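L-lysine 6-monooxygenase (Pseudomonas syringae pv. tomato, PDB 5CQF) probably acts as an FAD- and NADP-dependent monooxygenase that hydroxylates the side-chain amine of lysine in siderophore biosynthesis. Local coordinates at residues A[373-379]-A[401-405]; A[259-263]-A[378-382]; A[311-317]-A[328-334]. All coordinates share one frame; numbering follows the deposited sequence.

Interaction 1: A[373-379]-A[401-405]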
ATOM      1  N   ASP A 373      45.254  -6.617   5.364  1.00 49.70           N
ATOM      2  CA  ASP A 373      45.338  -7.356   4.109  1.00 49.56           C
ATOM      3  C   ASP A 373      46.325  -6.712   3.114  1.00 48.07           C
ATOM      4  O   ASP A 373      46.332  -7.048   1.929  1.00 47.58           O
ATOM      5  CB  ASP A 373      43.937  -7.508   3.499  1.00 48.10           C
ATOM      6  CG  ASP A 373      43.249  -6.177   3.297  1.00 45.73           C
ATOM      7  OD1 ASP A 373      43.959  -5.131   3.336  1.00 45.53           O
ATOM      8  OD2 ASP A 373      42.004  -6.178   3.147  1.00 44.89           O
ATOM      9  N   GLY A 374      47.157  -5.798   3.599  1.00 48.15           N
ATOM     10  CA  GLY A 374      48.066  -5.045   2.734  1.00 47.10           C
ATOM     11  C   GLY A 374      47.415  -3.839   2.081  1.00 46.22           C
ATOM     12  O   GLY A 374      48.113  -2.917   1.654  1.00 46.25           O
ATOM     13  N   GLY A 375      46.082  -3.820   2.014  1.00 47.00           N
ATOM     14  CA  GLY A 375      45.365  -2.710   1.397  1.00 46.39           C
ATOM     15  C   GLY A 375      45.349  -1.410   2.195  1.00 46.48           C
ATOM     16  O   GLY A 375      46.040  -1.254   3.199  1.00 47.15           O
ATOM     17  N   LEU A 376      44.512  -0.483   1.742  1.00 47.31           N
ATOM     18  CA  LEU A 376      44.419   0.838   2.330  1.00 46.24           C
ATOM     19  C   LEU A 376      43.877   0.757   3.731  1.00 44.71           C
ATOM     20  O   LEU A 376      43.003  -0.044   4.003  1.00 43.72           O
ATOM     21  CB  LEU A 376      43.510   1.746   1.492  1.00 47.46           C
ATOM     22  CG  LEU A 376      44.139   2.810   0.581  1.00 50.22           C
ATOM     23  CD1 LEU A 376      45.478   2.395   0.003  1.00 51.11           C
ATOM     24  CD2 LEU A 376      43.158   3.186  -0.535  1.00 51.40           C
ATOM     25  N   LEU A 377      44.406   1.609   4.602  1.00 44.99           N
ATOM     26  CA  LEU A 377      43.949   1.729   5.973  1.00 46.41           C
ATOM     27  C   LEU A 377      43.153   3.026   6.099  1.00 43.46           C
ATOM     28  O   LEU A 377      43.696   4.120   6.044  1.00 41.44           O
ATOM     29  CB  LEU A 377      45.143   1.726   6.921  1.00 48.54           C
ATOM     30  CG  LEU A 377      44.855   1.740   8.425  1.00 50.71           C
ATOM     31  CD1 LEU A 377      43.836   0.681   8.841  1.00 50.27           C
ATOM     32  CD2 LEU A 377      46.183   1.525   9.154  1.00 52.23           C
ATOM     33  N   ILE A 378      41.846   2.891   6.237  1.00 43.85           N
ATOM     34  CA  ILE A 378      40.934   4.049   6.091  1.00 44.36           C
ATOM     35  C   ILE A 378      40.213   4.317   7.407  1.00 43.57           C
ATOM     36  O   ILE A 378      39.677   3.400   8.016  1.00 41.60           O
ATOM     37  CB  ILE A 378      39.935   3.838   4.928  1.00 44.19           C
ATOM     38  CG1 ILE A 378      40.714   3.544   3.638  1.00 46.32           C
ATOM     39  CG2 ILE A 378      39.070   5.073   4.725  1.00 43.18           C
ATOM     40  CD1 ILE A 378      39.890   3.029   2.476  1.00 46.91           C
ATOM     41  N   ASP A 379      40.198   5.569   7.857  1.00 45.02           N
ATOM     42  CA  ASP A 379      39.575   5.858   9.139  1.00 46.16           C
ATOM     43  C   ASP A 379      38.073   6.139   8.953  1.00 48.05           C
ATOM     44  O   ASP A 379      37.530   5.957   7.843  1.00 46.90           O
ATOM     45  CB  ASP A 379      40.348   6.956   9.876  1.00 46.63           C
ATOM     46  CG  ASP A 379      40.091   8.311   9.335  1.00 47.58           C
ATOM     47  OD1 ASP A 379      39.105   8.435   8.592  1.00 45.86           O
ATOM     48  OD2 ASP A 379      40.859   9.258   9.671  1.00 50.59           O
ATOM     49  N   GLU A 401      33.224  -3.232   2.495  1.00 42.77           N
ATOM     50  CA  GLU A 401      33.176  -4.180   3.590  1.00 46.07           C
ATOM     51  C   GLU A 401      34.481  -4.143   4.413  1.00 44.25           C
ATOM     52  O   GLU A 401      34.441  -4.131   5.638  1.00 43.94           O
ATOM     53  CB  GLU A 401      32.837  -5.598   3.067  1.00 50.08           C
ATOM     54  CG  GLU A 401      31.409  -5.638   2.517  1.00 55.72           C
ATOM     55  CD  GLU A 401      30.816  -7.033   2.299  1.00 60.14           C
ATOM     56  OE1 GLU A 401      29.564  -7.138   2.266  1.00 64.59           O
ATOM     57  OE2 GLU A 401      31.569  -8.011   2.147  1.00 63.12           O
ATOM     58  N   ARG A 402      35.621  -4.075   3.737  1.00 44.74           N
ATOM     59  CA  ARG A 402      36.926  -4.276   4.391  1.00 45.72           C
ATOM     60  C   ARG A 402      37.272  -3.091   5.312  1.00 45.12           C
ATOM     61  O   ARG A 402      37.862  -3.280   6.362  1.00 44.81           O
ATOM     62  CB  ARG A 402      38.044  -4.541   3.352  1.00 45.03           C
ATOM     63  CG  ARG A 402      38.313  -3.360   2.398  1.00 47.22           C
ATOM     64  CD  ARG A 402      39.449  -3.604   1.407  1.00 48.21           C
ATOM     65  NE  ARG A 402      40.745  -3.664   2.068  1.00 50.88           N
ATOM     66  CZ  ARG A 402      41.410  -2.602   2.512  1.00 53.06           C
ATOM     67  NH1 ARG A 402      40.922  -1.373   2.358  1.00 56.93           N
ATOM     68  NH2 ARG A 402      42.580  -2.758   3.103  1.00 54.42           N
ATOM     69  N   SER A 403      36.910  -1.873   4.918  1.00 44.45           N
ATOM     70  CA  SER A 403      37.214  -0.686   5.721  1.00 41.84           C
ATOM     71  C   SER A 403      36.045  -0.258   6.601  1.00 40.99           C
ATOM     72  O   SER A 403      36.254   0.318   7.658  1.00 40.49           O
ATOM     73  CB  SER A 403      37.618   0.474   4.813  1.00 42.24           C
ATOM     74  OG  SER A 403      38.845   0.215   4.162  1.00 45.29           O
ATOM     75  N   HIS A 404      34.805  -0.478   6.155  1.00 39.98           N
ATOM     76  CA  HIS A 404      33.660   0.113   6.849  1.00 39.13           C
ATOM     77  C   HIS A 404      32.551  -0.857   7.216  1.00 40.20           C
ATOM     78  O   HIS A 404      31.564  -0.447   7.800  1.00 39.48           O
ATOM     79  CB  HIS A 404      33.091   1.265   6.025  1.00 38.69           C
ATOM     80  CG  HIS A 404      34.120   2.263   5.614  1.00 39.27           C
ATOM     81  ND1 HIS A 404      34.660   3.170   6.491  1.00 40.64           N
ATOM     82  CD2 HIS A 404      34.724   2.490   4.424  1.00 41.56           C
ATOM     83  CE1 HIS A 404      35.561   3.914   5.870  1.00 41.40           C
ATOM     84  NE2 HIS A 404      35.608   3.536   4.607  1.00 40.63           N
ATOM     85  N   GLY A 405      32.703  -2.138   6.892  1.00 41.27           N
ATOM     86  CA  GLY A 405      31.688  -3.123   7.238  1.00 43.55           C
ATOM     87  C   GLY A 405      30.455  -3.161   6.344  1.00 44.73           C
ATOM     88  O   GLY A 405      29.580  -4.013   6.533  1.00 43.64           O
TER
HETATM   89  O   HOH W   1      40.824   0.165   6.019  1.00 34.70           O

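Interaction 2: A[259-263]-A[378-382]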
ATOM      1  N   VAL A 259      28.464   1.720  10.385  1.00 40.16           N
ATOM      2  CA  VAL A 259      29.831   2.091  10.094  1.00 40.06           C
ATOM      3  C   VAL A 259      30.507   2.420  11.434  1.00 41.41           C
ATOM      4  O   VAL A 259      31.623   1.918  11.661  1.00 39.37           O
ATOM      5  CB  VAL A 259      29.914   3.250   9.083  1.00 42.38           C
ATOM      6  CG1 VAL A 259      31.354   3.722   8.878  1.00 41.67           C
ATOM      7  CG2 VAL A 259      29.284   2.842   7.751  1.00 42.34           C
ATOM      8  N   ASP A 260      29.843   3.182  12.333  1.00 40.47           N
ATOM      9  CA  ASP A 260      30.441   3.490  13.690  1.00 41.52           C
ATOM     10  C   ASP A 260      30.805   2.211  14.426  1.00 41.53           C
ATOM     11  O   ASP A 260      31.916   2.053  14.916  1.00 42.47           O
ATOM     12  CB  ASP A 260      29.499   4.252  14.635  1.00 42.65           C
ATOM     13  CG  ASP A 260      29.241   5.714  14.211  1.00 46.27           C
ATOM     14  OD1 ASP A 260      29.865   6.205  13.257  1.00 47.27           O
ATOM     15  OD2 ASP A 260      28.401   6.385  14.856  1.00 49.85           O
ATOM     16  N   TYR A 261      29.844   1.303  14.540  1.00 40.21           N
ATOM     17  CA  TYR A 261      30.067   0.093  15.290  1.00 39.67           C
ATOM     18  C   TYR A 261      31.272  -0.633  14.694  1.00 40.92           C
ATOM     19  O   TYR A 261      32.162  -1.014  15.445  1.00 42.85           O
ATOM     20  CB  TYR A 261      28.825  -0.803  15.309  1.00 38.05           C
ATOM     21  CG  TYR A 261      29.058  -2.149  15.970  1.00 38.30           C
ATOM     22  CD1 TYR A 261      29.085  -2.279  17.364  1.00 37.10           C
ATOM     23  CD2 TYR A 261      29.224  -3.296  15.197  1.00 38.46           C
ATOM     24  CE1 TYR A 261      29.288  -3.506  17.970  1.00 37.54           C
ATOM     25  CE2 TYR A 261      29.446  -4.548  15.785  1.00 39.60           C
ATOM     26  CZ  TYR A 261      29.480  -4.658  17.167  1.00 39.41           C
ATOM     27  OH  TYR A 261      29.692  -5.919  17.710  1.00 36.28           O
ATOM     28  N   PHE A 262      31.324  -0.782  13.364  1.00 38.76           N
ATOM     29  CA  PHE A 262      32.442  -1.463  12.706  1.00 39.06           C
ATOM     30  C   PHE A 262      33.793  -0.809  13.022  1.00 39.41           C
ATOM     31  O   PHE A 262      34.734  -1.501  13.320  1.00 40.28           O
ATOM     32  CB  PHE A 262      32.246  -1.535  11.207  1.00 38.52           C
ATOM     33  CG  PHE A 262      33.274  -2.345  10.505  1.00 39.28           C
ATOM     34  CD1 PHE A 262      33.154  -3.718  10.430  1.00 41.11           C
ATOM     35  CD2 PHE A 262      34.365  -1.741   9.918  1.00 41.35           C
ATOM     36  CE1 PHE A 262      34.103  -4.476   9.778  1.00 42.51           C
ATOM     37  CE2 PHE A 262      35.319  -2.478   9.255  1.00 42.06           C
ATOM     38  CZ  PHE A 262      35.181  -3.848   9.166  1.00 43.79           C
ATOM     39  N   HIS A 263      33.879   0.502  12.996  1.00 38.96           N
ATOM     40  CA  HIS A 263      35.116   1.168  13.410  1.00 41.39           C
ATOM     41  C   HIS A 263      35.491   0.986  14.878  1.00 42.37           C
ATOM     42  O   HIS A 263      36.689   0.948  15.201  1.00 44.06           O
ATOM     43  CB  HIS A 263      35.125   2.645  13.008  1.00 41.45           C
ATOM     44  CG  HIS A 263      35.398   2.816  11.556  1.00 40.83           C
ATOM     45  ND1 HIS A 263      36.673   2.866  11.051  1.00 41.54           N
ATOM     46  CD2 HIS A 263      34.571   2.790  10.485  1.00 42.18           C
ATOM     47  CE1 HIS A 263      36.625   2.942   9.738  1.00 41.12           C
ATOM     48  NE2 HIS A 263      35.361   2.894   9.367  1.00 42.30           N
ATOM     49  N   ILE A 378      41.846   2.891   6.237  1.00 43.85           N
ATOM     50  CA  ILE A 378      40.934   4.049   6.091  1.00 44.36           C
ATOM     51  C   ILE A 378      40.213   4.317   7.407  1.00 43.57           C
ATOM     52  O   ILE A 378      39.677   3.400   8.016  1.00 41.60           O
ATOM     53  CB  ILE A 378      39.935   3.838   4.928  1.00 44.19           C
ATOM     54  CG1 ILE A 378      40.714   3.544   3.638  1.00 46.32           C
ATOM     55  CG2 ILE A 378      39.070   5.073   4.725  1.00 43.18           C
ATOM     56  CD1 ILE A 378      39.890   3.029   2.476  1.00 46.91           C
ATOM     57  N   ASP A 379      40.198   5.569   7.857  1.00 45.02           N
ATOM     58  CA  ASP A 379      39.575   5.858   9.139  1.00 46.16           C
ATOM     59  C   ASP A 379      38.073   6.139   8.953  1.00 48.05           C
ATOM     60  O   ASP A 379      37.530   5.957   7.843  1.00 46.90           O
ATOM     61  CB  ASP A 379      40.348   6.956   9.876  1.00 46.63           C
ATOM     62  CG  ASP A 379      40.091   8.311   9.335  1.00 47.58           C
ATOM     63  OD1 ASP A 379      39.105   8.435   8.592  1.00 45.86           O
ATOM     64  OD2 ASP A 379      40.859   9.258   9.671  1.00 50.59           O
ATOM     65  N   ARG A 380      37.408   6.547  10.035  1.00 48.61           N
ATOM     66  CA  ARG A 380      35.951   6.728  10.056  1.00 47.45           C
ATOM     67  C   ARG A 380      35.488   7.919   9.192  1.00 47.71           C
ATOM     68  O   ARG A 380      34.330   7.953   8.704  1.00 41.97           O
ATOM     69  CB  ARG A 380      35.467   6.879  11.521  1.00 48.65           C
ATOM     70  CG  ARG A 380      33.975   7.187  11.698  1.00 49.28           C
ATOM     71  CD  ARG A 380      33.103   6.039  11.206  1.00 48.10           C
ATOM     72  NE  ARG A 380      31.689   6.377  11.181  1.00 47.08           N
ATOM     73  CZ  ARG A 380      31.052   7.016  10.186  1.00 47.90           C
ATOM     74  NH1 ARG A 380      31.672   7.421   9.072  1.00 44.27           N
ATOM     75  NH2 ARG A 380      29.752   7.250  10.312  1.00 49.92           N
ATOM     76  N   ASP A 381      36.401   8.882   9.026  1.00 48.42           N
ATOM     77  CA  ASP A 381      36.227  10.057   8.163  1.00 50.65           C
ATOM     78  C   ASP A 381      36.753   9.872   6.741  1.00 46.64           C
ATOM     79  O   ASP A 381      37.048  10.859   6.054  1.00 45.94           O
ATOM     80  CB  ASP A 381      36.951  11.259   8.784  1.00 55.55           C
ATOM     81  CG  ASP A 381      36.242  11.780   9.993  1.00 62.53           C
ATOM     82  OD1 ASP A 381      35.052  12.145   9.871  1.00 71.50           O
ATOM     83  OD2 ASP A 381      36.872  11.829  11.067  1.00 68.65           O
ATOM     84  N   TYR A 382      36.949   8.618   6.336  1.00 44.33           N
ATOM     85  CA  TYR A 382      37.292   8.268   4.961  1.00 43.66           C
ATOM     86  C   TYR A 382      38.712   8.710   4.534  1.00 45.62           C
ATOM     87  O   TYR A 382      39.008   8.771   3.344  1.00 44.17           O
ATOM     88  CB  TYR A 382      36.182   8.786   4.017  1.00 43.30           C
ATOM     89  CG  TYR A 382      34.804   8.251   4.432  1.00 42.78           C
ATOM     90  CD1 TYR A 382      34.456   6.925   4.192  1.00 43.27           C
ATOM     91  CD2 TYR A 382      33.906   9.033   5.127  1.00 41.86           C
ATOM     92  CE1 TYR A 382      33.238   6.412   4.593  1.00 42.42           C
ATOM     93  CE2 TYR A 382      32.660   8.534   5.517  1.00 43.46           C
ATOM     94  CZ  TYR A 382      32.333   7.222   5.249  1.00 43.51           C
ATOM     95  OH  TYR A 382      31.105   6.685   5.646  1.00 43.23           O
TER

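Interaction 3: A[311-317]-A[328-334]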
ATOM      1  N   TYR A 311      17.582 -21.487 -10.856  1.00 39.85           N
ATOM      2  CA  TYR A 311      18.440 -22.573 -10.354  1.00 40.20           C
ATOM      3  C   TYR A 311      19.103 -22.065  -9.093  1.00 41.40           C
ATOM      4  O   TYR A 311      20.027 -21.258  -9.166  1.00 42.23           O
ATOM      5  CB  TYR A 311      19.495 -23.014 -11.394  1.00 38.20           C
ATOM      6  CG  TYR A 311      18.886 -23.238 -12.760  1.00 38.07           C
ATOM      7  CD1 TYR A 311      18.529 -22.167 -13.553  1.00 36.09           C
ATOM      8  CD2 TYR A 311      18.612 -24.519 -13.230  1.00 39.45           C
ATOM      9  CE1 TYR A 311      17.934 -22.351 -14.774  1.00 36.76           C
ATOM     10  CE2 TYR A 311      18.029 -24.714 -14.480  1.00 40.03           C
ATOM     11  CZ  TYR A 311      17.690 -23.604 -15.238  1.00 38.46           C
ATOM     12  OH  TYR A 311      17.098 -23.734 -16.455  1.00 38.75           O
ATOM     13  N   ALA A 312      18.616 -22.516  -7.935  1.00 40.94           N
ATOM     14  CA  ALA A 312      19.219 -22.123  -6.667  1.00 39.67           C
ATOM     15  C   ALA A 312      20.474 -22.957  -6.326  1.00 38.99           C
ATOM     16  O   ALA A 312      20.781 -23.947  -6.947  1.00 37.38           O
ATOM     17  CB  ALA A 312      18.186 -22.223  -5.556  1.00 40.45           C
ATOM     18  N   TYR A 313      21.233 -22.492  -5.350  1.00 40.46           N
ATOM     19  CA  TYR A 313      22.360 -23.240  -4.794  1.00 39.59           C
ATOM     20  C   TYR A 313      23.284 -23.726  -5.867  1.00 39.54           C
ATOM     21  O   TYR A 313      23.846 -24.802  -5.726  1.00 40.97           O
ATOM     22  CB  TYR A 313      21.860 -24.434  -3.948  1.00 39.16           C
ATOM     23  CG  TYR A 313      20.683 -24.075  -3.056  1.00 38.47           C
ATOM     24  CD1 TYR A 313      20.768 -23.014  -2.159  1.00 37.44           C
ATOM     25  CD2 TYR A 313      19.483 -24.788  -3.126  1.00 38.00           C
ATOM     26  CE1 TYR A 313      19.700 -22.667  -1.364  1.00 38.59           C
ATOM     27  CE2 TYR A 313      18.410 -24.451  -2.331  1.00 39.54           C
ATOM     28  CZ  TYR A 313      18.510 -23.382  -1.460  1.00 39.58           C
ATOM     29  OH  TYR A 313      17.428 -23.041  -0.669  1.00 42.60           O
ATOM     30  N   SER A 314      23.483 -22.914  -6.906  1.00 39.58           N
ATOM     31  CA  SER A 314      24.222 -23.327  -8.088  1.00 39.24           C
ATOM     32  C   SER A 314      25.383 -22.434  -8.461  1.00 41.70           C
ATOM     33  O   SER A 314      25.339 -21.208  -8.252  1.00 41.68           O
ATOM     34  CB  SER A 314      23.294 -23.419  -9.286  1.00 39.50           C
ATOM     35  OG  SER A 314      22.298 -24.386  -9.035  1.00 43.17           O
ATOM     36  N   VAL A 315      26.418 -23.063  -9.038  1.00 41.42           N
ATOM     37  CA  VAL A 315      27.504 -22.341  -9.643  1.00 43.63           C
ATOM     38  C   VAL A 315      27.678 -22.821 -11.057  1.00 44.76           C
ATOM     39  O   VAL A 315      27.225 -23.896 -11.421  1.00 45.54           O
ATOM     40  CB  VAL A 315      28.854 -22.502  -8.900  1.00 46.68           C
ATOM     41  CG1 VAL A 315      28.796 -21.878  -7.513  1.00 46.07           C
ATOM     42  CG2 VAL A 315      29.279 -23.959  -8.824  1.00 47.76           C
ATOM     43  N   ILE A 316      28.324 -21.988 -11.855  1.00 44.95           N
ATOM     44  CA  ILE A 316      28.733 -22.358 -13.187  1.00 45.91           C
ATOM     45  C   ILE A 316      30.090 -23.015 -13.032  1.00 47.25           C
ATOM     46  O   ILE A 316      31.056 -22.384 -12.584  1.00 48.91           O
ATOM     47  CB  ILE A 316      28.825 -21.128 -14.106  1.00 46.73           C
ATOM     48  CG1 ILE A 316      27.442 -20.484 -14.209  1.00 46.98           C
ATOM     49  CG2 ILE A 316      29.372 -21.522 -15.476  1.00 49.57           C
ATOM     50  CD1 ILE A 316      27.296 -19.473 -15.324  1.00 48.90           C
ATOM     51  N   SER A 317      30.132 -24.292 -13.381  1.00 47.10           N
ATOM     52  CA  SER A 317      31.298 -25.142 -13.217  1.00 48.83           C
ATOM     53  C   SER A 317      32.058 -25.352 -14.539  1.00 49.11           C
ATOM     54  O   SER A 317      33.187 -25.817 -14.537  1.00 47.94           O
ATOM     55  CB  SER A 317      30.825 -26.489 -12.664  1.00 50.81           C
ATOM     56  OG  SER A 317      29.884 -27.089 -13.548  1.00 53.43           O
ATOM     57  N   VAL A 328      26.639 -24.265 -20.972  1.00 50.97           N
ATOM     58  CA  VAL A 328      26.932 -23.899 -19.584  1.00 48.52           C
ATOM     59  C   VAL A 328      26.615 -25.045 -18.648  1.00 47.37           C
ATOM     60  O   VAL A 328      25.493 -25.566 -18.647  1.00 45.04           O
ATOM     61  CB  VAL A 328      26.113 -22.679 -19.147  1.00 46.71           C
ATOM     62  CG1 VAL A 328      26.565 -22.225 -17.781  1.00 47.40           C
ATOM     63  CG2 VAL A 328      26.261 -21.546 -20.151  1.00 46.82           C
ATOM     64  N   GLU A 329      27.601 -25.447 -17.858  1.00 46.49           N
ATOM     65  CA  GLU A 329      27.390 -26.512 -16.900  1.00 48.67           C
ATOM     66  C   GLU A 329      27.180 -25.894 -15.544  1.00 48.11           C
ATOM     67  O   GLU A 329      28.048 -25.158 -15.064  1.00 47.05           O
ATOM     68  CB  GLU A 329      28.592 -27.475 -16.838  1.00 51.70           C
ATOM     69  CG  GLU A 329      28.350 -28.693 -15.941  1.00 52.43           C
ATOM     70  CD  GLU A 329      29.613 -29.477 -15.623  1.00 53.95           C
ATOM     71  OE1 GLU A 329      30.508 -28.940 -14.926  1.00 52.55           O
ATOM     72  OE2 GLU A 329      29.702 -30.641 -16.057  1.00 56.86           O
ATOM     73  N   LEU A 330      26.044 -26.229 -14.924  1.00 48.86           N
ATOM     74  CA  LEU A 330      25.748 -25.848 -13.542  1.00 45.53           C
ATOM     75  C   LEU A 330      25.971 -27.003 -12.588  1.00 44.90           C
ATOM     76  O   LEU A 330      25.665 -28.149 -12.900  1.00 45.11           O
ATOM     77  CB  LEU A 330      24.288 -25.416 -13.401  1.00 44.65           C
ATOM     78  CG  LEU A 330      23.725 -24.330 -14.314  1.00 44.68           C
ATOM     79  CD1 LEU A 330      22.352 -23.869 -13.831  1.00 42.54           C
ATOM     80  CD2 LEU A 330      24.679 -23.154 -14.394  1.00 44.77           C
ATOM     81  N   THR A 331      26.456 -26.682 -11.402  1.00 43.15           N
ATOM     82  CA  THR A 331      26.584 -27.651 -10.351  1.00 43.34           C
ATOM     83  C   THR A 331      25.821 -27.138  -9.135  1.00 43.80           C
ATOM     84  O   THR A 331      26.052 -26.015  -8.678  1.00 41.24           O
ATOM     85  CB  THR A 331      28.078 -27.900 -10.037  1.00 43.43           C
ATOM     86  OG1 THR A 331      28.685 -28.517 -11.170  1.00 44.67           O
ATOM     87  CG2 THR A 331      28.267 -28.800  -8.837  1.00 43.79           C
ATOM     88  N   ASP A 332      24.887 -27.950  -8.639  1.00 45.64           N
ATOM     89  CA  ASP A 332      24.235 -27.667  -7.370  1.00 45.38           C
ATOM     90  C   ASP A 332      25.252 -27.939  -6.273  1.00 48.07           C
ATOM     91  O   ASP A 332      25.733 -29.039  -6.138  1.00 48.49           O
ATOM     92  CB  ASP A 332      23.002 -28.530  -7.190  1.00 44.73           C
ATOM     93  CG  ASP A 332      22.394 -28.400  -5.812  1.00 47.26           C
ATOM     94  OD1 ASP A 332      23.152 -28.235  -4.821  1.00 48.49           O
ATOM     95  OD2 ASP A 332      21.143 -28.462  -5.708  1.00 49.41           O
ATOM     96  N   THR A 333      25.576 -26.917  -5.506  1.00 51.82           N
ATOM     97  CA  THR A 333      26.599 -26.979  -4.456  1.00 57.06           C
ATOM     98  C   THR A 333      26.378 -28.043  -3.358  1.00 56.69           C
ATOM     99  O   THR A 333      27.346 -28.570  -2.822  1.00 57.49           O
ATOM    100  CB  THR A 333      26.743 -25.570  -3.826  1.00 61.39           C
ATOM    101  OG1 THR A 333      27.530 -24.780  -4.722  1.00 67.94           O
ATOM    102  CG2 THR A 333      27.409 -25.582  -2.425  1.00 64.81           C
ATOM    103  N   PHE A 334      25.124 -28.361  -3.039  1.00 56.13           N
ATOM    104  CA  PHE A 334      24.803 -29.346  -1.987  1.00 55.54           C
ATOM    105  C   PHE A 334      24.739 -30.790  -2.501  1.00 54.95           C
ATOM    106  O   PHE A 334      25.359 -31.693  -1.941  1.00 53.83           O
ATOM    107  CB  PHE A 334      23.487 -28.982  -1.305  1.00 54.72           C
ATOM    108  CG  PHE A 334      23.529 -27.660  -0.602  1.00 54.10           C
ATOM    109  CD1 PHE A 334      24.416 -27.450   0.455  1.00 55.36           C
ATOM    110  CD2 PHE A 334      22.702 -26.628  -0.990  1.00 51.99           C
ATOM    111  CE1 PHE A 334      24.475 -26.231   1.103  1.00 55.49           C
ATOM    112  CE2 PHE A 334      22.750 -25.399  -0.345  1.00 53.01           C
ATOM    113  CZ  PHE A 334      23.639 -25.198   0.695  1.00 54.35           C
TER

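Interaction 1: A[373-379]-A[401-405]
Arg402 reaches from the short helix 401-404 into the loop 373-379 and ties Asp373 and the backbone of Leu376 together. CB and CG carry the chain toward the loop without meeting it closely, and CD is the first atom to approach, coming near Asp373 OD2; the side chain also touches Leu356. A bend about the CG-CD bond (chi3 -68°) then turns the guanidinium group edge-on to Asp373 and to the carbonyl of Leu376. Arg402 NE then meets Asp373 OD2 at 3.0 Å, and Arg402 NH2 meets Asp373 OD1 at 2.8 Å through a nearly straight N-H (168°), using the syn lone pair. This is a side-on, two-nitrogen salt bridge, with carboxylate and guanidinium planes 22° apart. Arg402 NH2 also turns its other hydrogen to Leu376 O (2.9 Å), and Arg402 NH1 joins it there at 3.0 Å, an end-on grip in which both terminal nitrogens share one carbonyl oxygen.

The carboxylate is itself oriented from within the loop: Gly375 N donates to Asp373 OD1 from the anti side at 2.8 Å, closing an Asx turn around Gly374. Beyond the arginine, a water bridges the segments. It accepts from Ser403 OG at 2.7 Å and from Ile378 N, and donates to Leu376 O. Ile378 leans CD1 on the serine and lays CG2 near NE2 of the His404 ring (3.8 Å), while Asp379 O lies at the ring edge, by CE1. His404 ND1 has its own partner in His263.

The contact fastens the loop preceding strand 393-396 onto the helix that follows that strand. Because Arg402 is buried, its charge is probably balanced chiefly by Asp373, and the paired bonds should favour an ionised carboxylate; three donors, water included, satisfy the carbonyl of Leu376.

Interaction 2: A[259-263]-A[378-382]
Arg380, in a type I turn running from Asp379 to Tyr382, lies across one side of helix 255-264, where Asp260, Val259 and His263 receive it. The ionic part is a side-on grip in which two nitrogens share one oxygen: Asp260 OD1 accepts from Arg380 NE at 2.8 Å and from Arg380 NH2 at 3.1 Å. NE comes nearly along the C-O axis, and the two flat groups are turned 47° apart.

Van der Waals contact accompanies the bridge: Val259 CG1 rests on one face of the guanidinium, 3.5 Å from Arg380 NE, and Arg380 CD packs against His263 CD2 at 3.6 Å.

A third kind of contact involves the His263 ring. Arg380 CA sits over its centre in a CH-pi contact (3.9 Å to the centroid), with the backbone N of Arg380 over the same ring, whereas Ile378 O meets the ring edge near CE1. NE2 of this histidine is hydrogen-bonded to His404 ND1.

With Asp260 exposed and Arg421 NH2 close to Arg380 NH2, the carboxylate probably offsets some of the repulsion between the arginines; the bridge thus joins helix and turn on the solvent-facing side, beside the packing of Val259 and His263.

Interaction 3: A[311-317]-A[328-334]
Leu330 projects between Tyr311 and Ile316 and forms the apolar centre. Its CD1 methyl lies over one face of the tyrosine ring, 3.7 Å from Tyr311 CG, while CD2 turns the other way to touch Ile316 CG1 at 3.8 Å. Val328 extends the patch, its CG1 meeting Ile316 CG2 at 3.7 Å. Leu208 and Val235, on strands of the neighbouring parallel sheet, cover these residues, so the patch joins the two sheets. Tyr311 OH is bonded to His233.

The backbones beneath form a beta hairpin, strands 314-322 and 325-332, which with strand 338-343 makes a small antiparallel sheet. Val315 and Thr331 are the hydrogen-bonded pair, with Val315 N to Thr331 O at 3.0 Å and Thr331 N to Val315 O at 2.9 Å; Ser314-Asp332 and Ile316-Leu330 are non-hydrogen-bonded pairs. Tyr313, with positive phi, marks the break after strand 308-311, and its carbonyl O takes Thr333 N at 2.7 Å.

At that end the Phe334 ring presents its edge to the face of Tyr313, an offset edge-to-face pair with centroids 5.3 Å apart and planes at 65°. Tyr261 of the second subunit packs on both rings. Asp332 has partners on both carboxylate oxygens: OD1 accepts from Phe334 N in an Asx turn and from Ser335 N, and OD2 is hydrogen-bonded to Tyr261 OH of that subunit.

The polar edge lies at the other end of the ladder, on the face bearing Val315 and Thr331. With OG between its backbone N and carbonyl carbon (chi1 59°), Ser317 receives Thr331 OG1 at 3.0 Å. The same OG faces OE1 of Glu329, a residue whose extended chain brings its carboxylate alongside; the modelled separation is too short to be trusted.

In the fold
Interactions 1 and 2 are neighbours, with centres 9 Å apart, and share Ile378 and Asp379 of one loop. They are joined directly by a probable hydrogen bond of 3.0 Å between His404 ND1 and His263 NE2, so helix 255-264, the loop and helix 401-404 meet around two histidines. Interaction 3 stands apart in the same chain, its centre 32 Å from that of interaction 1 and 37 Å from that of interaction 2, with nearest atoms about 17 and 25 Å away. Across the subunit interface, however, Tyr261 of helix 255-264 is hydrogen-bonded to Asp332 of the second subunit and packs on its Tyr313 and Phe334, so one chain's interaction 2 helix meets the other's interaction 3.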